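Local structure of putative glycosidase ph117-related (Bacteroides thetaiotaomicron, 5A7V) at residues Tyr111-Ser114 with Phe120-Glu123; Pro50-Ile55 with Val90-Glu95. The protein probably acts on beta-linked mannosides as a glycosidase or phosphorylase of family GH130, and holds mannose in its pocket. All coordinates share one frame; numbering follows the deposited sequence. Where two conformers were deposited one is given.

Both contacts involve one four-stranded antiparallel sheet, in which strands 87-95 and 107-114 are neighbours. Contact 1 lies at the outer edge of that sheet and is partly buried. It is held by backbone hydrogen bonds, with charged side chains around them. Contact 2 is smaller, and its touching residues are all buried. It has no hydrogen bond between its segments and rests on aliphatic and aromatic packing of a loop against strand 87-95. Arg122 of contact 1 joins the two: its NH1 binds Ser53 O, and its guanidinium packs on Ile52 and Ile55. A sulfate ion touches both contacts, whereas mannose is bound only in contact 2, through Arg93.

Contact 1. Residues Tyr111-Ser114 with Phe120-Glu123; sequences YATS and FKRE. With SO4 (sulfate ion), chain F.
This is an antiparallel strand pairing at the edge of a four-stranded sheet, where strand 107-114 meets the short outermost strand 121-122. Thr113 and Lys121 form the hydrogen-bonded pair. Thr113 N binds Lys121 O at 3.0 Å, and Lys121 N returns a bond to Thr113 O at 2.9 Å. Ala112 and Arg122 form the adjacent non-hydrogen-bonded pair. A third bond, Glu123 N to Tyr111 O at 2.9 Å, is almost straight at 172°. Beyond it a water takes the N-H of Tyr111 and donates to Glu123 O.

Phe120 covers the end near the turn. Ser114 CB lies over one face of its ring, 3.6 Å from the centroid, a CH-pi contact. Ala112 CB meets Phe120 CD2 obliquely at 3.6 Å. Ser114 turns OG away from its own N (chi1 178°), and OG binds His119 O and Asp116 N within the connecting turn.

On the face opposite Ala112 and Arg122, Thr113 and Lys121 run side by side and point the same way. The Tyr111 and Glu123 side chains meet at a slant, ring and carboxylate planes 30° apart, with Glu123 CD 3.6 Å from Tyr111 CD1. Lys180 serves both groups, by a salt bridge to Glu123 OE2 and a cation-pi contact with the ring.

Arg122 starts on the Ala112 face, but its end leads away from strand 107-114. NH1 binds sulfate O1 at 2.8 Å, near the guanidinium plane. The sulfate probably comes from the crystallisation liquor. NE binds Tyr92 OH, and NH2 forms a salt bridge with Glu72. A four-stranded antiparallel sheet of this kind is a blade of the five-bladed beta-propeller found in GH130 enzymes; this hairpin supplies its outermost strand.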
ATOM      1  N   TYR A 111      14.056   7.008   2.482  1.00 12.57           N
ATOM      2  CA  TYR A 111      13.929   7.673   1.176  1.00 11.91           C
ATOM      3  C   TYR A 111      14.970   7.091   0.220  1.00 12.13           C
ATOM      4  O   TYR A 111      16.171   7.029   0.558  1.00 13.77           O
ATOM      5  CB  TYR A 111      14.149   9.176   1.395  1.00 12.61           C
ATOM      6  CG  TYR A 111      14.087  10.030   0.168  1.00 13.62           C
ATOM      7  CD1 TYR A 111      15.149  10.139  -0.727  1.00 14.46           C
ATOM      8  CD2 TYR A 111      12.944  10.781  -0.092  1.00 14.22           C
ATOM      9  CE1 TYR A 111      15.033  10.980  -1.840  1.00 17.12           C
ATOM     10  CE2 TYR A 111      12.849  11.608  -1.186  1.00 15.99           C
ATOM     11  CZ  TYR A 111      13.874  11.687  -2.068  1.00 16.95           C
ATOM     12  OH  TYR A 111      13.754  12.502  -3.165  1.00 23.04           O
ATOM     13  N   ALA A 112      14.547   6.687  -0.956  1.00 12.09           N
ATOM     14  CA  ALA A 112      15.462   6.110  -1.940  1.00 13.24           C
ATOM     15  C   ALA A 112      15.028   6.527  -3.354  1.00 12.65           C
ATOM     16  O   ALA A 112      13.840   6.600  -3.638  1.00 13.34           O
ATOM     17  CB  ALA A 112      15.437   4.586  -1.789  1.00 15.19           C
ATOM     18  N   THR A 113      16.007   6.725  -4.231  1.00 13.35           N
ATOM     19  CA  THR A 113      15.739   7.149  -5.589  0.50 12.79           C
ATOM     20  C   THR A 113      16.381   6.204  -6.590  1.00 13.24           C
ATOM     21  O   THR A 113      17.454   5.623  -6.333  1.00 14.69           O
ATOM     22  CB  THR A 113      16.236   8.591  -5.856  0.50 15.14           C
ATOM     23  OG1 THR A 113      17.660   8.626  -5.894  0.50 18.87           O
ATOM     24  CG2 THR A 113      15.784   9.503  -4.773  0.50 18.78           C
ATOM     25  N   SER A 114      15.753   6.073  -7.749  1.00 13.26           N
ATOM     26  CA  SER A 114      16.257   5.152  -8.793  1.00 13.62           C
ATOM     27  C   SER A 114      15.884   5.649 -10.201  1.00 13.72           C
ATOM     28  O   SER A 114      14.780   6.194 -10.383  1.00 16.55           O
ATOM     29  CB  SER A 114      15.660   3.767  -8.582  1.00 15.55           C
ATOM     30  OG  SER A 114      16.088   2.891  -9.568  1.00 16.02           O
ATOM     31  N   PHE A 120      18.799   1.395  -6.237  1.00 16.54           N
ATOM     32  CA  PHE A 120      18.430   2.593  -5.484  1.00 15.42           C
ATOM     33  C   PHE A 120      19.601   3.255  -4.774  1.00 16.06           C
ATOM     34  O   PHE A 120      20.501   2.566  -4.289  1.00 19.76           O
ATOM     35  CB  PHE A 120      17.346   2.271  -4.436  1.00 14.93           C
ATOM     36  CG  PHE A 120      15.972   2.083  -5.012  1.00 14.05           C
ATOM     37  CD1 PHE A 120      15.593   0.885  -5.551  1.00 18.08           C
ATOM     38  CD2 PHE A 120      15.098   3.139  -5.059  1.00 12.96           C
ATOM     39  CE1 PHE A 120      14.359   0.715  -6.152  1.00 19.62           C
ATOM     40  CE2 PHE A 120      13.833   2.993  -5.622  1.00 13.81           C
ATOM     41  CZ  PHE A 120      13.474   1.786  -6.196  1.00 16.62           C
ATOM     42  N   LYS A 121      19.526   4.585  -4.663  1.00 16.53           N
ATOM     43  CA  LYS A 121      20.426   5.367  -3.806  1.00 17.02           C
ATOM     44  C   LYS A 121      19.602   5.766  -2.599  1.00 16.01           C
ATOM     45  O   LYS A 121      18.621   6.494  -2.742  1.00 16.05           O
ATOM     46  CB  LYS A 121      20.918   6.627  -4.522  1.00 19.47           C
ATOM     47  CG  LYS A 121      21.807   7.540  -3.670  1.00 28.41           C
ATOM     48  CD  LYS A 121      22.678   8.503  -4.503  1.00 41.92           C
ATOM     49  CE  LYS A 121      21.879   9.333  -5.510  1.00 53.70           C
ATOM     50  NZ  LYS A 121      20.799  10.171  -4.900  1.00 61.10           N
ATOM     51  N   ARG A 122      19.956   5.231  -1.434  1.00 15.27           N
ATOM     52  CA  ARG A 122      19.223   5.461  -0.190  1.00 14.85           C
ATOM     53  C   ARG A 122      19.843   6.570   0.618  1.00 15.02           C
ATOM     54  O   ARG A 122      21.074   6.654   0.736  1.00 18.67           O
ATOM     55  CB  ARG A 122      19.195   4.188   0.654  1.00 15.44           C
ATOM     56  CG  ARG A 122      18.483   3.024   0.000  1.00 15.49           C
ATOM     57  CD  ARG A 122      18.872   1.681   0.548  1.00 16.10           C
ATOM     58  NE  ARG A 122      18.395   1.492   1.907  1.00 14.15           N
ATOM     59  CZ  ARG A 122      18.379   0.302   2.515  1.00 12.45           C
ATOM     60  NH1 ARG A 122      18.821  -0.759   1.890  1.00 14.01           N
ATOM     61  NH2 ARG A 122      17.913   0.193   3.732  1.00 13.46           N
ATOM     62  N   GLU A 123      19.008   7.369   1.257  1.00 15.72           N
ATOM     63  CA  GLU A 123      19.506   8.296   2.259  1.00 15.30           C
ATOM     64  C   GLU A 123      19.788   7.558   3.578  1.00 15.16           C
ATOM     65  O   GLU A 123      19.144   6.554   3.899  1.00 15.40           O
ATOM     66  CB  GLU A 123      18.565   9.490   2.443  1.00 16.37           C
ATOM     67  CG  GLU A 123      18.555  10.361   1.190  1.00 18.79           C
ATOM     68  CD  GLU A 123      17.772  11.650   1.294  1.00 19.93           C
ATOM     69  OE1 GLU A 123      17.022  11.853   2.264  1.00 22.81           O
ATOM     70  OE2 GLU A 123      17.923  12.483   0.349  1.00 25.15           O
TER
HETATM   71  S   SO4 F1387      20.584  -2.757  -0.130  1.00 23.84           S
HETATM   72  O1  SO4 F1387      20.432  -1.286  -0.401  1.00 27.00           O
HETATM   73  O2  SO4 F1387      19.289  -3.298   0.345  1.00 20.74           O
HETATM   74  O3  SO4 F1387      21.648  -2.949   0.888  1.00 30.53           O
HETATM   75  O4  SO4 F1387      20.966  -3.467  -1.388  1.00 31.16           O
HETATM   76  O   HOH W   1      16.428   7.297   4.116  1.00 15.53           O
HETATM   77  O   HOH W   2      18.095   9.202  -2.619  1.00 35.29           O

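Contact 2. Residues Pro50-Ile55 with Val90-Glu95; sequences PVISPI and VLYRAE. With MAN (alpha-D-mannopyranose), chain D; BMA (beta-D-mannopyranose), chain C; SO4 (sulfate ion), chain F.
Ile52 packs on Tyr92 and Val90 with both of its branches. CG2 sits over the centre of the Tyr92 ring, 4.0 Å from the centroid and 2° off the ring normal, a CH-pi contact. The longer branch ends at CD1, which is 3.8 Å from Tyr92 CD1. The same methyl meets Val90 CG1 tip to tip at 3.9 Å.

Tyr92 holds CG between its backbone N and carbonyl carbon (chi1 53°), which presents the ring face to Ile52. Its OH is hydrogen-bonded to Glu72 OE1. On the loop side, Val51 and Ile52 form a classic beta bulge opposite Val370 of strand 369-375. Next along the loop, Ser53 N binds sulfate O2 at 2.9 Å.

The next residue of strand 87-95, Arg93, extends into the mannose pocket. Alpha and beta mannose are modelled at nearly the same place. Arg93 NH1 binds O3 of the alpha form at 3.0 Å, and NH2 binds its O4 at 2.8 Å. Asp146, Ser107 and Glu95 also hold the guanidinium; the Glu95 salt bridge has weak hydrogen-bond geometry. The contact across the segments is purely apolar; one residue on, Arg93 grips the sugar hydroxyls, probably aided by its charge.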
ATOM      1  N   PRO A  50      15.432  -9.008  -2.998  1.00 13.83           N
ATOM      2  CA  PRO A  50      14.781  -7.761  -2.577  1.00 14.29           C
ATOM      3  C   PRO A  50      15.582  -6.511  -2.955  1.00 13.81           C
ATOM      4  O   PRO A  50      16.819  -6.531  -2.944  1.00 15.27           O
ATOM      5  CB  PRO A  50      14.733  -7.888  -1.063  1.00 16.33           C
ATOM      6  CG  PRO A  50      15.869  -8.760  -0.712  1.00 17.65           C
ATOM      7  CD  PRO A  50      16.006  -9.739  -1.851  1.00 16.66           C
ATOM      8  N   VAL A  51      14.876  -5.436  -3.289  1.00 12.58           N
ATOM      9  CA  VAL A  51      15.555  -4.223  -3.716  1.00 13.68           C
ATOM     10  C   VAL A  51      15.960  -3.355  -2.551  1.00 13.33           C
ATOM     11  O   VAL A  51      16.878  -2.559  -2.733  1.00 15.82           O
ATOM     12  CB  VAL A  51      14.774  -3.441  -4.786  1.00 15.31           C
ATOM     13  CG1 VAL A  51      14.676  -4.231  -6.080  1.00 18.16           C
ATOM     14  CG2 VAL A  51      13.412  -3.008  -4.287  1.00 17.60           C
ATOM     15  N   ILE A  52      15.277  -3.431  -1.404  1.00 12.66           N
ATOM     16  CA  ILE A  52      15.644  -2.701  -0.189  1.00 12.86           C
ATOM     17  C   ILE A  52      15.599  -3.680   0.993  1.00 11.85           C
ATOM     18  O   ILE A  52      14.566  -4.300   1.226  1.00 12.41           O
ATOM     19  CB  ILE A  52      14.779  -1.436   0.069  1.00 14.77           C
ATOM     20  CG1 ILE A  52      14.867  -0.452  -1.137  1.00 18.33           C
ATOM     21  CG2 ILE A  52      15.179  -0.783   1.388  1.00 14.47           C
ATOM     22  CD1 ILE A  52      13.890   0.685  -1.167  1.00 20.09           C
ATOM     23  N   SER A  53      16.727  -3.788   1.705  1.00 12.02           N
ATOM     24  CA  SER A  53      16.876  -4.630   2.869  1.00 12.39           C
ATOM     25  C   SER A  53      17.393  -3.790   4.053  1.00 12.18           C
ATOM     26  O   SER A  53      17.998  -2.717   3.834  1.00 12.87           O
ATOM     27  CB  SER A  53      17.889  -5.758   2.609  1.00 13.80           C
ATOM     28  OG  SER A  53      17.458  -6.619   1.563  1.00 15.53           O
ATOM     29  N   PRO A  54      17.232  -4.282   5.280  1.00 12.19           N
ATOM     30  CA  PRO A  54      17.763  -3.579   6.436  1.00 12.62           C
ATOM     31  C   PRO A  54      19.261  -3.311   6.378  1.00 12.76           C
ATOM     32  O   PRO A  54      20.026  -4.065   5.732  1.00 15.25           O
ATOM     33  CB  PRO A  54      17.437  -4.499   7.609  1.00 12.81           C
ATOM     34  CG  PRO A  54      16.269  -5.255   7.165  1.00 15.93           C
ATOM     35  CD  PRO A  54      16.398  -5.428   5.679  1.00 14.02           C
ATOM     36  N   ILE A  55      19.665  -2.221   7.012  1.00 13.88           N
ATOM     37  CA  ILE A  55      21.093  -1.881   7.166  1.00 14.51           C
ATOM     38  C   ILE A  55      21.299  -1.655   8.652  1.00 14.92           C
ATOM     39  O   ILE A  55      20.597  -0.907   9.303  1.00 15.11           O
ATOM     40  CB  ILE A  55      21.478  -0.623   6.357  1.00 15.44           C
ATOM     41  CG1 ILE A  55      21.302  -0.871   4.852  1.00 15.71           C
ATOM     42  CG2 ILE A  55      22.947  -0.241   6.637  1.00 16.98           C
ATOM     43  CD1 ILE A  55      21.496   0.370   4.003  1.00 17.40           C
ATOM     44  N   VAL A  90      11.061   5.956  -3.697  1.00 11.03           N
ATOM     45  CA  VAL A  90      10.399   5.076  -2.767  1.00 10.44           C
ATOM     46  C   VAL A  90      10.589   5.608  -1.346  1.00 10.69           C
ATOM     47  O   VAL A  90      11.721   5.971  -0.943  1.00 12.29           O
ATOM     48  CB  VAL A  90      10.953   3.633  -2.898  1.00 11.18           C
ATOM     49  CG1 VAL A  90      10.579   2.742  -1.709  1.00 12.80           C
ATOM     50  CG2 VAL A  90      10.489   3.021  -4.191  1.00 12.27           C
ATOM     51  N   LEU A  91       9.498   5.635  -0.581  1.00  9.85           N
ATOM     52  CA  LEU A  91       9.532   5.861   0.873  1.00 10.67           C
ATOM     53  C   LEU A  91       9.171   4.531   1.537  1.00  9.62           C
ATOM     54  O   LEU A  91       8.047   4.066   1.404  1.00 10.72           O
ATOM     55  CB  LEU A  91       8.622   6.994   1.334  1.00 11.71           C
ATOM     56  CG  LEU A  91       9.219   8.422   1.283  1.00 12.70           C
ATOM     57  CD1 LEU A  91       9.473   8.866  -0.153  1.00 14.29           C
ATOM     58  CD2 LEU A  91       8.408   9.409   2.077  1.00 14.45           C
ATOM     59  N   TYR A  92      10.157   3.939   2.188  1.00 10.08           N
ATOM     60  CA  TYR A  92      10.006   2.583   2.742  1.00 10.04           C
ATOM     61  C   TYR A  92       9.774   2.624   4.246  1.00  9.43           C
ATOM     62  O   TYR A  92      10.397   3.407   4.981  1.00 10.78           O
ATOM     63  CB  TYR A  92      11.176   1.658   2.391  1.00 10.77           C
ATOM     64  CG  TYR A  92      12.585   2.163   2.735  1.00 10.59           C
ATOM     65  CD1 TYR A  92      13.324   2.971   1.836  1.00 10.85           C
ATOM     66  CD2 TYR A  92      13.199   1.849   3.945  1.00 10.88           C
ATOM     67  CE1 TYR A  92      14.602   3.375   2.133  1.00 11.48           C
ATOM     68  CE2 TYR A  92      14.493   2.243   4.225  1.00 12.13           C
ATOM     69  CZ  TYR A  92      15.201   2.984   3.312  1.00 12.19           C
ATOM     70  OH  TYR A  92      16.494   3.403   3.587  1.00 12.45           O
ATOM     71  N   ARG A  93       8.882   1.746   4.724  1.00  9.05           N
ATOM     72  CA  ARG A  93       8.683   1.579   6.160  1.00  9.30           C
ATOM     73  C   ARG A  93       9.920   0.891   6.751  1.00  8.93           C
ATOM     74  O   ARG A  93      10.217  -0.226   6.359  1.00 11.63           O
ATOM     75  CB  ARG A  93       7.428   0.749   6.425  1.00  9.50           C
ATOM     76  CG  ARG A  93       7.132   0.557   7.895  1.00 10.07           C
ATOM     77  CD  ARG A  93       5.920  -0.325   8.164  1.00  9.83           C
ATOM     78  NE  ARG A  93       5.734  -0.579   9.557  1.00 10.07           N
ATOM     79  CZ  ARG A  93       4.747  -1.318  10.076  1.00  9.39           C
ATOM     80  NH1 ARG A  93       3.725  -1.744   9.317  1.00  9.24           N
ATOM     81  NH2 ARG A  93       4.792  -1.666  11.359  1.00 10.47           N
ATOM     82  N   ALA A  94      10.543   1.492   7.739  1.00  9.89           N
ATOM     83  CA  ALA A  94      11.725   0.961   8.379  1.00  9.70           C
ATOM     84  C   ALA A  94      11.487   0.848   9.858  1.00  9.88           C
ATOM     85  O   ALA A  94      10.939   1.750  10.506  1.00 11.26           O
ATOM     86  CB  ALA A  94      12.904   1.872   8.144  1.00 11.01           C
ATOM     87  N   GLU A  95      11.864  -0.314  10.420  1.00 10.24           N
ATOM     88  CA  GLU A  95      11.741  -0.578  11.847  1.00 10.61           C
ATOM     89  C   GLU A  95      13.095  -0.772  12.513  1.00 11.58           C
ATOM     90  O   GLU A  95      14.000  -1.411  11.928  1.00 12.37           O
ATOM     91  CB  GLU A  95      10.857  -1.809  12.115  1.00 11.56           C
ATOM     92  CG  GLU A  95       9.389  -1.541  11.839  1.00 11.78           C
ATOM     93  CD  GLU A  95       8.521  -2.771  12.092  1.00 11.98           C
ATOM     94  OE1 GLU A  95       9.032  -3.933  11.913  1.00 13.01           O
ATOM     95  OE2 GLU A  95       7.324  -2.566  12.451  1.00 12.50           O
TER
HETATM   96  C1  MAN D1485      -0.656  -4.496  13.016  0.50 13.00           C
HETATM   97  C2  MAN D1485       0.052  -4.567  11.731  0.50 12.93           C
HETATM   98  C3  MAN D1485       1.399  -3.940  12.014  0.50 11.57           C
HETATM   99  C4  MAN D1485       1.331  -2.553  12.642  0.50 11.20           C
HETATM  100  C5  MAN D1485       0.348  -2.516  13.799  0.50 11.48           C
HETATM  101  C6  MAN D1485      -0.113  -1.113  14.130  0.50 11.66           C
HETATM  102  O1  MAN D1485      -0.243  -5.351  14.014  0.50 15.37           O
HETATM  103  O2  MAN D1485      -0.556  -3.784  10.711  0.50 14.58           O
HETATM  104  O3  MAN D1485       2.211  -3.809  10.838  0.50 11.58           O
HETATM  105  O4  MAN D1485       2.629  -2.181  13.141  0.50 10.62           O
HETATM  106  O5  MAN D1485      -0.836  -3.233  13.509  0.50 12.00           O
HETATM  107  O6  MAN D1485      -0.738  -0.453  13.023  0.50 12.61           O
HETATM  108  C1  BMA C1385      -0.600  -4.634  12.917  0.50 12.75           C
HETATM  109  C2  BMA C1385       0.399  -4.598  11.755  0.50 12.31           C
HETATM  110  C3  BMA C1385       1.643  -3.863  12.201  0.50 10.32           C
HETATM  111  C4  BMA C1385       1.276  -2.499  12.751  0.50 10.24           C
HETATM  112  C5  BMA C1385       0.108  -2.580  13.742  0.50 11.08           C
HETATM  113  C6  BMA C1385      -0.389  -1.216  14.181  0.50 11.19           C
HETATM  114  O1  BMA C1385      -1.805  -5.342  12.677  0.50 16.46           O
HETATM  115  O2  BMA C1385      -0.154  -3.890  10.638  0.50 12.70           O
HETATM  116  O3  BMA C1385       2.654  -3.742  11.131  0.50  9.54           O
HETATM  117  O4  BMA C1385       2.444  -1.976  13.404  0.50 11.18           O
HETATM  118  O5  BMA C1385      -1.030  -3.301  13.215  0.50 10.47           O
HETATM  119  O6  BMA C1385      -0.824  -0.403  13.088  0.50 12.18           O
HETATM  120  S   SO4 F1387      20.584  -2.757  -0.130  1.00 23.84           S
HETATM  121  O1  SO4 F1387      20.432  -1.286  -0.401  1.00 27.00           O
HETATM  122  O2  SO4 F1387      19.289  -3.298   0.345  1.00 20.74           O
HETATM  123  O3  SO4 F1387      21.648  -2.949   0.888  1.00 30.53           O
HETATM  124  O4  SO4 F1387      20.966  -3.467  -1.388  1.00 31.16           O